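Local coordinates for uncharacterized protein (Enterococcus faecalis, PDB 3CEX), which is of unknown function but belongs to the DinB superfamily, whose members are built around a four-helix bundle, at residues E23-M28 and A102-L107; H50-L55 and S108-A113; L57-L62 and V146-A151; L80-E85 and P93-K98. All coordinates share one frame; numbering follows the deposited sequence.

Contact 1 of 4, residues E23-M28 and A102-L107; sequences ETLAQM and AEKQLL
The peptide carbonyl of L25 is met from opposite faces of its plane by two donors. K104 NZ comes from one face, 3.1 Å from L25 O and 36° above the plane, and the backbone N of M28 from the other, closing the type I turn from L25 to M28. The carbonyl of selenomethionine M28 is used differently: K104 NZ lies 2.8 Å from M28 O and nearly on the line of that C=O bond. A third flat group, the amide of Q27, lies in plane with its partner, NE2 reaching back to E23 O at 3.2 Å, while its OE1 has a weak bond to K172.

The lysine reaches the turn by running beside L25, the two side chains sliding past each other in opposite directions, with K104 CD 3.7 Å from L25 CG. A bend at chi3 (-62°) then turns its ammonium onto the two carbonyls. On the buried side L25 CD1 meets L107 CD1 at 4.1 Å, and M48 of helix 44-62 also packs on L25.

The carbonyls of the first and fourth residues of one turn thus share a single ammonium group. Its charge, probably retained here, would suit the negative end of the helix 8-25 dipole, and the bonds tie the turn after that helix to the start of helix 104-124.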
loop_
_atom_site.group_PDB
_atom_site.type_symbol
_atom_site.label_atom_id
_atom_site.label_comp_id
_atom_site.label_asym_id
_atom_site.label_seq_id
_atom_site.Cartn_x
_atom_site.Cartn_y
_atom_site.Cartn_z
ATOM N N GLU A 23 8.583 5.698 -10.396
ATOM C CA GLU A 23 9.613 6.554 -9.799
ATOM C C GLU A 23 10.764 5.723 -9.244
ATOM O O GLU A 23 11.912 6.142 -9.295
ATOM C CB GLU A 23 9.065 7.403 -8.642
ATOM C CG GLU A 23 8.015 8.394 -9.032
ATOM C CD GLU A 23 7.269 9.051 -7.846
ATOM O OE1 GLU A 23 7.253 8.496 -6.703
ATOM O OE2 GLU A 23 6.686 10.134 -8.078
ATOM N N THR A 24 10.452 4.569 -8.671
ATOM C CA THR A 24 11.475 3.666 -8.166
ATOM C C THR A 24 12.322 3.058 -9.302
ATOM O O THR A 24 13.548 3.130 -9.268
ATOM C CB THR A 24 10.828 2.587 -7.230
ATOM O OG1 THR A 24 10.716 3.136 -5.923
ATOM C CG2 THR A 24 11.637 1.326 -7.150
ATOM N N LEU A 25 11.656 2.494 -10.307
ATOM C CA LEU A 25 12.323 1.908 -11.462
ATOM C C LEU A 25 13.240 2.889 -12.196
ATOM O O LEU A 25 14.298 2.503 -12.626
ATOM C CB LEU A 25 11.297 1.347 -12.449
ATOM C CG LEU A 25 11.836 0.420 -13.524
ATOM C CD1 LEU A 25 12.459 -0.862 -12.919
ATOM C CD2 LEU A 25 10.669 0.083 -14.484
ATOM N N ALA A 26 12.814 4.140 -12.319
ATOM C CA ALA A 26 13.604 5.192 -12.944
ATOM C C ALA A 26 14.963 5.394 -12.262
ATOM O O ALA A 26 15.865 5.928 -12.887
ATOM C CB ALA A 26 12.821 6.562 -13.000
ATOM N N GLN A 27 15.123 4.993 -10.997
ATOM C CA GLN A 27 16.416 5.177 -10.318
ATOM C C GLN A 27 17.357 4.012 -10.517
ATOM O O GLN A 27 18.486 4.069 -10.038
ATOM C CB GLN A 27 16.226 5.435 -8.822
ATOM C CG GLN A 27 15.399 6.693 -8.548
ATOM C CD GLN A 27 15.093 6.863 -7.084
ATOM O OE1 GLN A 27 16.015 7.024 -6.251
ATOM N NE2 GLN A 27 13.797 6.824 -6.743
HETATM N N MSE A 28 16.933 2.965 -11.223
HETATM C CA MSE A 28 17.716 1.737 -11.264
HETATM C C MSE A 28 18.125 1.357 -12.673
HETATM O O MSE A 28 17.417 1.647 -13.612
HETATM C CB MSE A 28 16.890 0.578 -10.671
HETATM C CG MSE A 28 16.357 0.940 -9.311
HETATM SE SE MSE A 28 15.169 -0.381 -8.527
HETATM C CE MSE A 28 16.485 -1.546 -7.586
ATOM N N ALA A 102 15.065 -8.325 -19.615
ATOM C CA ALA A 102 16.178 -7.802 -20.412
ATOM C C ALA A 102 16.231 -6.265 -20.407
ATOM O O ALA A 102 17.316 -5.683 -20.464
ATOM C CB ALA A 102 16.101 -8.350 -21.848
ATOM N N GLU A 103 15.065 -5.618 -20.352
ATOM C CA GLU A 103 14.974 -4.160 -20.321
ATOM C C GLU A 103 13.836 -3.687 -19.419
ATOM O O GLU A 103 12.769 -4.311 -19.371
ATOM C CB GLU A 103 14.756 -3.584 -21.725
ATOM C CG GLU A 103 15.814 -3.928 -22.754
ATOM C CD GLU A 103 17.115 -3.135 -22.611
ATOM O OE1 GLU A 103 17.207 -2.224 -21.749
ATOM O OE2 GLU A 103 18.044 -3.420 -23.405
ATOM N N LYS A 104 14.056 -2.559 -18.734
ATOM C CA LYS A 104 13.069 -1.993 -17.795
ATOM C C LYS A 104 11.721 -1.641 -18.454
ATOM O O LYS A 104 10.676 -1.829 -17.853
ATOM C CB LYS A 104 13.604 -0.718 -17.149
ATOM C CG LYS A 104 14.704 -0.921 -16.157
ATOM C CD LYS A 104 15.016 0.355 -15.399
ATOM C CE LYS A 104 15.496 1.478 -16.269
ATOM N NZ LYS A 104 15.620 2.696 -15.444
ATOM N N GLN A 105 11.762 -1.149 -19.685
ATOM C CA GLN A 105 10.545 -0.751 -20.407
ATOM C C GLN A 105 9.454 -1.826 -20.394
ATOM O O GLN A 105 8.272 -1.500 -20.306
ATOM C CB GLN A 105 10.866 -0.327 -21.859
ATOM C CG GLN A 105 9.769 0.471 -22.608
ATOM C CD GLN A 105 9.394 1.752 -21.860
ATOM O OE1 GLN A 105 10.269 2.522 -21.480
ATOM N NE2 GLN A 105 8.108 1.964 -21.621
ATOM N N LEU A 106 9.834 -3.098 -20.455
ATOM C CA LEU A 106 8.838 -4.170 -20.460
ATOM C C LEU A 106 7.958 -4.164 -19.213
ATOM O O LEU A 106 6.739 -4.375 -19.283
ATOM C CB LEU A 106 9.514 -5.534 -20.610
ATOM C CG LEU A 106 8.571 -6.722 -20.737
ATOM C CD1 LEU A 106 7.627 -6.551 -21.897
ATOM C CD2 LEU A 106 9.388 -8.010 -20.874
ATOM N N LEU A 107 8.593 -3.927 -18.066
ATOM C CA LEU A 107 7.890 -3.856 -16.791
ATOM C C LEU A 107 6.909 -2.697 -16.799
ATOM O O LEU A 107 5.793 -2.857 -16.376
ATOM C CB LEU A 107 8.881 -3.656 -15.637
ATOM C CG LEU A 107 9.844 -4.811 -15.300
ATOM C CD1 LEU A 107 10.979 -4.336 -14.413
ATOM C CD2 LEU A 107 9.099 -6.004 -14.694
#

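Contact 2 of 4, residues H50-L55 and S108-A113; sequences HTAREL and SDYLAA
Y110 and L111 both carry CG opposite the backbone N (chi1 near 180°), and this sends two consecutive side chains of helix 104-124 across to A52 on helix 44-62. The methyl of A52 fits between them. Its CB sits over one face of the Y110 ring, 3.9 Å from the centroid and 28° off the normal, a CH-pi contact in which the nearest ring atom, CD2, is 3.5 Å from A52 CB. On the leucine side A52 CB lies 3.7 Å from L111 CA and 3.9 Å from L111 CD1, which also touches the methyl CG2 of T51 at 4.0 Å.

Beyond A52 the tyrosine continues along the neighbouring helix until its hydroxyl lies against R53, with Y110 OH 3.5 Å from R53 CD. That hydroxyl is hydrogen-bonded to D56 one turn further on, which would hold the ring in place over the alanine. R53 is bent at chi2, and its guanidinium, with its plane 48° from that of the Y110 ring, makes a cation-pi contact with W69. S114 adds a polar tie, its OG bonding to both A52 O and Y110 O, while F21 of helix 8-25 covers T51 and L111 from a third helix.

A small residue at the crossing lets the helices come close: the axes of the two short segments approach to 8.5 Å and run in the same general direction. Two neighbouring parallel helices, the second and third long ones of the chain, fit the up-down-down-up four-helix bundle of the DinB fold.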
loop_
_atom_site.group_PDB
_atom_site.type_symbol
_atom_site.label_atom_id
_atom_site.label_comp_id
_atom_site.label_asym_id
_atom_site.label_seq_id
_atom_site.Cartn_x
_atom_site.Cartn_y
_atom_site.Cartn_z
ATOM N N HIS A 50 4.821 -8.984 -10.646
ATOM C CA HIS A 50 3.778 -9.607 -9.842
ATOM C C HIS A 50 2.545 -8.730 -9.697
ATOM O O HIS A 50 1.448 -9.228 -9.779
ATOM C CB HIS A 50 4.251 -9.989 -8.446
ATOM C CG HIS A 50 3.123 -10.250 -7.492
ATOM N ND1 HIS A 50 2.476 -11.459 -7.427
ATOM C CD2 HIS A 50 2.501 -9.440 -6.597
ATOM C CE1 HIS A 50 1.516 -11.396 -6.518
ATOM N NE2 HIS A 50 1.500 -10.179 -6.007
ATOM N N THR A 51 2.744 -7.432 -9.471
ATOM C CA THR A 51 1.634 -6.489 -9.367
ATOM C C THR A 51 0.858 -6.436 -10.682
ATOM O O THR A 51 -0.360 -6.510 -10.663
ATOM C CB THR A 51 2.131 -5.109 -8.927
ATOM O OG1 THR A 51 2.729 -5.265 -7.621
ATOM C CG2 THR A 51 0.970 -4.041 -8.869
ATOM N N ALA A 52 1.550 -6.302 -11.813
ATOM C CA ALA A 52 0.887 -6.299 -13.119
ATOM C C ALA A 52 0.169 -7.633 -13.329
ATOM O O ALA A 52 -0.973 -7.657 -13.795
ATOM C CB ALA A 52 1.880 -6.039 -14.229
ATOM N N ARG A 53 0.820 -8.726 -12.971
ATOM C CA ARG A 53 0.263 -10.059 -13.169
ATOM C C ARG A 53 -0.993 -10.301 -12.320
ATOM O O ARG A 53 -1.975 -10.891 -12.797
ATOM C CB ARG A 53 1.364 -11.106 -12.906
ATOM C CG ARG A 53 1.078 -12.522 -13.274
ATOM C CD ARG A 53 1.250 -12.815 -14.739
ATOM N NE ARG A 53 1.425 -14.263 -14.879
ATOM C CZ ARG A 53 0.468 -15.147 -15.164
ATOM N NH1 ARG A 53 -0.782 -14.765 -15.403
ATOM N NH2 ARG A 53 0.771 -16.436 -15.235
ATOM N N GLU A 54 -0.986 -9.827 -11.076
ATOM C CA GLU A 54 -2.106 -10.066 -10.204
ATOM C C GLU A 54 -3.342 -9.208 -10.560
ATOM O O GLU A 54 -4.467 -9.692 -10.449
ATOM C CB GLU A 54 -1.680 -9.850 -8.743
ATOM C CG GLU A 54 -2.735 -10.174 -7.747
ATOM C CD GLU A 54 -2.927 -11.664 -7.491
ATOM O OE1 GLU A 54 -2.571 -12.516 -8.337
ATOM O OE2 GLU A 54 -3.458 -11.987 -6.414
ATOM N N LEU A 55 -3.137 -7.934 -10.905
ATOM C CA LEU A 55 -4.221 -7.102 -11.476
ATOM C C LEU A 55 -4.817 -7.747 -12.732
ATOM O O LEU A 55 -6.045 -7.872 -12.886
ATOM C CB LEU A 55 -3.706 -5.697 -11.807
ATOM C CG LEU A 55 -3.264 -4.801 -10.616
ATOM C CD1 LEU A 55 -2.594 -3.501 -11.090
ATOM C CD2 LEU A 55 -4.461 -4.502 -9.697
ATOM N N SER A 108 7.346 -1.537 -17.297
ATOM C CA SER A 108 6.508 -0.363 -17.367
ATOM C C SER A 108 5.305 -0.592 -18.262
ATOM O O SER A 108 4.181 -0.145 -17.947
ATOM C CB SER A 108 7.274 0.824 -17.927
ATOM O OG SER A 108 8.230 1.253 -17.016
ATOM N N ASP A 109 5.561 -1.224 -19.411
ATOM C CA ASP A 109 4.510 -1.472 -20.414
ATOM C C ASP A 109 3.455 -2.466 -19.927
ATOM O O ASP A 109 2.224 -2.245 -20.097
ATOM C CB ASP A 109 5.136 -1.945 -21.733
ATOM C CG ASP A 109 5.927 -0.870 -22.440
ATOM O OD1 ASP A 109 5.836 0.328 -22.068
ATOM O OD2 ASP A 109 6.655 -1.234 -23.394
ATOM N N TYR A 110 3.891 -3.552 -19.299
ATOM C CA TYR A 110 2.925 -4.536 -18.826
ATOM C C TYR A 110 2.131 -3.981 -17.620
ATOM O O TYR A 110 0.914 -4.159 -17.523
ATOM C CB TYR A 110 3.607 -5.876 -18.498
ATOM C CG TYR A 110 2.666 -6.970 -18.013
ATOM C CD1 TYR A 110 1.409 -7.167 -18.596
ATOM C CD2 TYR A 110 3.035 -7.815 -17.003
ATOM C CE1 TYR A 110 0.537 -8.203 -18.130
ATOM C CE2 TYR A 110 2.188 -8.821 -16.550
ATOM C CZ TYR A 110 0.941 -9.011 -17.104
ATOM O OH TYR A 110 0.129 -10.032 -16.618
ATOM N N LEU A 111 2.803 -3.274 -16.720
ATOM C CA LEU A 111 2.079 -2.632 -15.621
ATOM C C LEU A 111 1.058 -1.593 -16.119
ATOM O O LEU A 111 -0.072 -1.550 -15.635
ATOM C CB LEU A 111 3.039 -1.987 -14.602
ATOM C CG LEU A 111 2.422 -1.418 -13.313
ATOM C CD1 LEU A 111 1.656 -2.513 -12.528
ATOM C CD2 LEU A 111 3.559 -0.814 -12.406
ATOM N N ALA A 112 1.450 -0.777 -17.089
ATOM C CA ALA A 112 0.531 0.223 -17.663
ATOM C C ALA A 112 -0.696 -0.439 -18.292
ATOM O O ALA A 112 -1.826 0.058 -18.141
ATOM C CB ALA A 112 1.256 1.110 -18.719
ATOM N N ALA A 113 -0.477 -1.554 -19.004
ATOM C CA ALA A 113 -1.573 -2.323 -19.572
ATOM C C ALA A 113 -2.469 -2.888 -18.475
ATOM O O ALA A 113 -3.692 -2.866 -18.614
ATOM C CB ALA A 113 -1.071 -3.440 -20.484
#

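Contact 3 of 4, residues L57-L62 and V146-A151; sequences LQISAL and VRLVSA
I59, L62 and L148 form the tightly packed half of this contact, while Q58 and R147 make its looser, partly exposed half. In the first, one methyl of L148 reaches both neighbours: CD2 is 3.8 Å from I59 CD1 and 3.9 Å from L62 CD1. Y121 of helix 104-124 packs against I59 and L62, so this apolar group continues into a third helix.

Toward the surface, R147 and Q58 cross at about a right angle. R147 lays its aliphatic part along the contact, with CG 4.0 Å from L62 CD1 and CD 3.4 Å from Q58 OE1. Bends at chi2 and chi3 (69° and 34°) carry its guanidinium round so that Q58 NE2 lies over one face. No direct hydrogen bond joins the pair. Instead a water donates to Q58 O and Q58 OE1, each at 2.7 Å, and accepts a longer bond from R147 NH1 at the edge of the guanidinium plane. Further along helix 144-170, S150 OG is hydrogen-bonded to R16 of the second subunit.

With segment axes 10.6 Å apart and running antiparallel, helices 44-62 and 144-170 pair as the second and fourth helices of an up-down-down-up bundle, the architecture of the DinB superfamily.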
loop_
_atom_site.group_PDB
_atom_site.type_symbol
_atom_site.label_atom_id
_atom_site.label_comp_id
_atom_site.label_asym_id
_atom_site.label_seq_id
_atom_site.Cartn_x
_atom_site.Cartn_y
_atom_site.Cartn_z
ATOM N N LEU A 57 -4.601 -11.005 -13.891
ATOM C CA LEU A 57 -5.318 -12.255 -13.588
ATOM C C LEU A 57 -6.640 -12.054 -12.838
ATOM O O LEU A 57 -7.651 -12.667 -13.170
ATOM C CB LEU A 57 -4.435 -13.208 -12.793
ATOM C CG LEU A 57 -3.372 -13.931 -13.624
ATOM C CD1 LEU A 57 -2.520 -14.788 -12.682
ATOM C CD2 LEU A 57 -3.988 -14.767 -14.737
ATOM N N GLN A 58 -6.641 -11.206 -11.827
ATOM C CA GLN A 58 -7.858 -11.052 -11.023
ATOM C C GLN A 58 -8.979 -10.312 -11.750
ATOM O O GLN A 58 -10.153 -10.711 -11.656
ATOM C CB GLN A 58 -7.571 -10.331 -9.720
ATOM C CG GLN A 58 -6.655 -11.089 -8.752
ATOM C CD GLN A 58 -7.253 -12.339 -8.153
ATOM O OE1 GLN A 58 -8.295 -12.856 -8.596
ATOM N NE2 GLN A 58 -6.570 -12.860 -7.148
ATOM N N ILE A 59 -8.622 -9.222 -12.429
ATOM C CA ILE A 59 -9.594 -8.446 -13.176
ATOM C C ILE A 59 -10.039 -9.233 -14.384
ATOM O O ILE A 59 -11.212 -9.225 -14.704
ATOM C CB ILE A 59 -9.063 -7.045 -13.633
ATOM C CG1 ILE A 59 -8.748 -6.162 -12.430
ATOM C CG2 ILE A 59 -10.092 -6.361 -14.571
ATOM C CD1 ILE A 59 -9.965 -5.710 -11.650
ATOM N N SER A 60 -9.133 -9.941 -15.043
ATOM C CA SER A 60 -9.548 -10.747 -16.211
ATOM C C SER A 60 -10.513 -11.871 -15.801
ATOM O O SER A 60 -11.457 -12.145 -16.522
ATOM C CB SER A 60 -8.345 -11.307 -16.968
ATOM O OG SER A 60 -7.607 -10.245 -17.549
ATOM N N ALA A 61 -10.272 -12.495 -14.649
ATOM C CA ALA A 61 -11.185 -13.492 -14.064
ATOM C C ALA A 61 -12.584 -12.918 -13.709
ATOM O O ALA A 61 -13.589 -13.535 -14.004
ATOM C CB ALA A 61 -10.538 -14.150 -12.836
ATOM N N LEU A 62 -12.653 -11.740 -13.098
ATOM C CA LEU A 62 -13.943 -11.051 -12.889
ATOM C C LEU A 62 -14.647 -10.680 -14.200
ATOM O O LEU A 62 -15.868 -10.573 -14.250
ATOM C CB LEU A 62 -13.752 -9.765 -12.085
ATOM C CG LEU A 62 -13.315 -9.931 -10.635
ATOM C CD1 LEU A 62 -13.034 -8.571 -10.055
ATOM C CD2 LEU A 62 -14.370 -10.693 -9.795
ATOM N N VAL A 146 -14.840 -7.487 -2.281
ATOM C CA VAL A 146 -13.689 -7.987 -1.521
ATOM C C VAL A 146 -12.491 -8.215 -2.456
ATOM O O VAL A 146 -11.351 -7.841 -2.160
ATOM C CB VAL A 146 -14.079 -9.260 -0.729
ATOM C CG1 VAL A 146 -12.843 -10.009 -0.232
ATOM C CG2 VAL A 146 -14.981 -8.884 0.468
ATOM N N ARG A 147 -12.764 -8.759 -3.639
ATOM C CA ARG A 147 -11.704 -9.074 -4.582
ATOM C C ARG A 147 -11.079 -7.790 -5.138
ATOM O O ARG A 147 -9.854 -7.704 -5.262
ATOM C CB ARG A 147 -12.286 -9.957 -5.662
ATOM C CG ARG A 147 -11.448 -10.293 -6.802
ATOM C CD ARG A 147 -10.296 -11.209 -6.447
ATOM N NE ARG A 147 -10.514 -12.214 -5.405
ATOM C CZ ARG A 147 -10.885 -13.478 -5.600
ATOM N NH1 ARG A 147 -11.199 -13.939 -6.793
ATOM N NH2 ARG A 147 -10.966 -14.291 -4.563
ATOM N N LEU A 148 -11.917 -6.805 -5.453
ATOM C CA LEU A 148 -11.462 -5.494 -5.898
ATOM C C LEU A 148 -10.622 -4.767 -4.853
ATOM O O LEU A 148 -9.618 -4.174 -5.192
ATOM C CB LEU A 148 -12.648 -4.610 -6.302
ATOM C CG LEU A 148 -13.352 -5.050 -7.609
ATOM C CD1 LEU A 148 -14.656 -4.273 -7.875
ATOM C CD2 LEU A 148 -12.368 -4.937 -8.806
ATOM N N VAL A 149 -11.047 -4.788 -3.602
ATOM C CA VAL A 149 -10.277 -4.171 -2.524
ATOM C C VAL A 149 -8.914 -4.882 -2.335
ATOM O O VAL A 149 -7.869 -4.235 -2.108
ATOM C CB VAL A 149 -11.079 -4.156 -1.213
ATOM C CG1 VAL A 149 -10.187 -3.748 -0.032
ATOM C CG2 VAL A 149 -12.282 -3.234 -1.298
ATOM N N SER A 150 -8.933 -6.219 -2.423
ATOM C CA SER A 150 -7.731 -7.015 -2.336
ATOM C C SER A 150 -6.762 -6.655 -3.445
ATOM O O SER A 150 -5.545 -6.551 -3.200
ATOM C CB SER A 150 -8.040 -8.526 -2.409
ATOM O OG SER A 150 -8.675 -8.925 -1.222
ATOM N N ALA A 151 -7.287 -6.464 -4.661
ATOM C CA ALA A 151 -6.422 -6.121 -5.805
ATOM C C ALA A 151 -5.771 -4.756 -5.658
ATOM O O ALA A 151 -4.569 -4.617 -5.908
ATOM C CB ALA A 151 -7.142 -6.246 -7.090
HETATM O O HOH W 1 -10.719 -12.172 -9.513
#

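Contact 4 of 4, residues L80-E85 and P93-K98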
loop_
_atom_site.group_PDB
_atom_site.type_symbol
_atom_site.label_atom_id
_atom_site.label_comp_id
_atom_site.label_asym_id
_atom_site.label_seq_id
_atom_site.Cartn_x
_atom_site.Cartn_y
_atom_site.Cartn_z
ATOM N N LEU A 80 10.031 -15.877 -19.414
ATOM C CA LEU A 80 10.451 -16.349 -18.092
ATOM C C LEU A 80 10.782 -17.844 -18.116
ATOM O O LEU A 80 10.123 -18.608 -18.805
ATOM C CB LEU A 80 9.363 -16.066 -17.051
ATOM C CG LEU A 80 8.981 -14.610 -16.744
ATOM C CD1 LEU A 80 7.993 -14.566 -15.582
ATOM C CD2 LEU A 80 10.211 -13.796 -16.449
ATOM N N ASP A 81 11.806 -18.250 -17.368
ATOM C CA ASP A 81 12.079 -19.683 -17.182
ATOM C C ASP A 81 11.159 -20.253 -16.096
ATOM O O ASP A 81 11.598 -20.906 -15.163
ATOM C CB ASP A 81 13.559 -19.921 -16.864
ATOM C CG ASP A 81 14.009 -21.384 -17.106
ATOM O OD1 ASP A 81 13.299 -22.222 -17.788
ATOM O OD2 ASP A 81 15.131 -21.676 -16.606
ATOM N N LEU A 82 9.864 -20.014 -16.261
ATOM C CA LEU A 82 8.826 -20.512 -15.383
ATOM C C LEU A 82 7.659 -20.960 -16.258
ATOM O O LEU A 82 7.324 -20.296 -17.252
ATOM C CB LEU A 82 8.330 -19.420 -14.450
ATOM C CG LEU A 82 9.256 -18.893 -13.359
ATOM C CD1 LEU A 82 8.511 -17.789 -12.633
ATOM C CD2 LEU A 82 9.743 -19.998 -12.384
ATOM N N PRO A 83 7.026 -22.084 -15.905
ATOM C CA PRO A 83 5.936 -22.574 -16.740
ATOM C C PRO A 83 4.666 -21.736 -16.554
ATOM O O PRO A 83 4.434 -21.205 -15.465
ATOM C CB PRO A 83 5.732 -24.011 -16.228
ATOM C CG PRO A 83 6.153 -23.957 -14.789
ATOM C CD PRO A 83 7.266 -22.938 -14.727
ATOM N N ASP A 84 3.877 -21.581 -17.616
ATOM C CA ASP A 84 2.529 -21.033 -17.479
ATOM C C ASP A 84 1.632 -22.221 -17.164
ATOM O O ASP A 84 1.594 -23.184 -17.916
ATOM C CB ASP A 84 2.064 -20.319 -18.763
ATOM C CG ASP A 84 2.765 -18.984 -18.987
ATOM O OD1 ASP A 84 2.941 -18.223 -18.008
ATOM O OD2 ASP A 84 3.141 -18.682 -20.136
ATOM N N GLU A 85 0.936 -22.154 -16.040
ATOM C CA GLU A 85 0.137 -23.267 -15.542
ATOM C C GLU A 85 -1.299 -22.829 -15.307
ATOM O O GLU A 85 -1.569 -21.625 -15.173
ATOM C CB GLU A 85 0.767 -23.790 -14.244
ATOM C CG GLU A 85 2.155 -24.367 -14.486
ATOM C CD GLU A 85 2.778 -25.056 -13.291
ATOM O OE1 GLU A 85 2.234 -24.984 -12.188
ATOM O OE2 GLU A 85 3.842 -25.675 -13.463
ATOM N N PRO A 93 11.813 -19.013 -3.315
ATOM C CA PRO A 93 12.858 -18.025 -3.548
ATOM C C PRO A 93 13.620 -18.258 -4.849
ATOM O O PRO A 93 13.978 -17.323 -5.535
ATOM C CB PRO A 93 13.802 -18.210 -2.350
ATOM C CG PRO A 93 12.953 -18.770 -1.289
ATOM C CD PRO A 93 11.934 -19.636 -1.982
ATOM N N GLU A 94 13.868 -19.516 -5.173
ATOM C CA GLU A 94 14.615 -19.858 -6.361
ATOM C C GLU A 94 13.807 -19.622 -7.631
ATOM O O GLU A 94 14.365 -19.205 -8.640
ATOM C CB GLU A 94 15.106 -21.302 -6.237
ATOM C CG GLU A 94 16.100 -21.488 -5.044
ATOM C CD GLU A 94 15.471 -21.921 -3.681
ATOM O OE1 GLU A 94 14.239 -21.744 -3.439
ATOM O OE2 GLU A 94 16.253 -22.461 -2.845
ATOM N N GLU A 95 12.493 -19.829 -7.566
ATOM C CA GLU A 95 11.589 -19.466 -8.665
ATOM C C GLU A 95 11.471 -17.953 -8.840
ATOM O O GLU A 95 11.459 -17.461 -9.980
ATOM C CB GLU A 95 10.203 -20.075 -8.466
ATOM C CG GLU A 95 10.151 -21.582 -8.738
ATOM C CD GLU A 95 8.800 -22.219 -8.409
ATOM O OE1 GLU A 95 8.080 -21.713 -7.530
ATOM O OE2 GLU A 95 8.484 -23.272 -8.992
ATOM N N ALA A 96 11.398 -17.218 -7.722
ATOM C CA ALA A 96 11.306 -15.753 -7.749
ATOM C C ALA A 96 12.540 -15.107 -8.397
ATOM O O ALA A 96 12.413 -14.113 -9.079
ATOM C CB ALA A 96 11.064 -15.179 -6.313
ATOM N N ALA A 97 13.730 -15.662 -8.163
ATOM C CA ALA A 97 14.961 -15.164 -8.788
ATOM C C ALA A 97 14.956 -15.300 -10.309
ATOM O O ALA A 97 15.770 -14.687 -10.971
ATOM C CB ALA A 97 16.179 -15.898 -8.220
ATOM N N LYS A 98 14.061 -16.121 -10.851
ATOM C CA LYS A 98 13.953 -16.308 -12.279
ATOM C C LYS A 98 13.064 -15.258 -12.936
ATOM O O LYS A 98 12.964 -15.220 -14.166
ATOM C CB LYS A 98 13.411 -17.706 -12.602
ATOM C CG LYS A 98 14.400 -18.812 -12.271
ATOM C CD LYS A 98 13.936 -20.136 -12.851
ATOM C CE LYS A 98 14.298 -21.346 -11.983
ATOM N NZ LYS A 98 15.260 -22.230 -12.638
HETATM O O HOH W 2 13.787 -16.383 -16.097
#
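Apolar contact comes chiefly from L82, whose CD2 lies 3.9 Å from E95 CB and equally close to E95 O, pressing against the aliphatic base of the glutamate. The methyl CD2 of L80 rests against a carbonyl oxygen, 3.8 Å from K98 O, and L80 also packs on W49 of helix 44-62.

Charge contributes more loosely. K98, bent at chi3 and chi4 (-146° and -114°), lays its CD 3.4 Å from D81 O and ends with NZ 4.0 Å from D81 OD2, too far for a salt bridge, so that any attraction is probably modest. The carboxylate of E95 is directed elsewhere: OE1 accepts from W89 NE1 and from T92 N just ahead of the helix.

No hydrogen bond links the two segments directly. A water accepts from D81 N at 3.0 Å and lies close to K98 O, but that approach is too short to be trusted, so the bridge is doubtful. D81 stands at the centre of an inverse gamma turn, closed by a weak bond from L82 N to L80 O.

The arrangement is that of an extended surface loop folding back on the short helix 93-96, within the long connection between the second and third helices of the DinB-type bundle.

Overall arrangement
Contacts 1, 2 and 3 tie the long helices together, while contact 4 belongs to the connection folded outside them. Contacts 1 and 2 share helix 104-124, their centres 13 Å apart, and meet where L25 CD2 lies 3.7 Å from S108 OG. Contacts 2 and 3, also 13 Å between centres, share helix 44-62 and join through L55 CD2 and A151 O, 3.8 Å apart. Contacts 1 and 3 lie on opposite sides of the chain's centre, their centres about 25 Å apart. Contact 4 is nested in the loop closed by each of the others and touches contact 2, with R53 NH2 3.9 Å from D84 OD1.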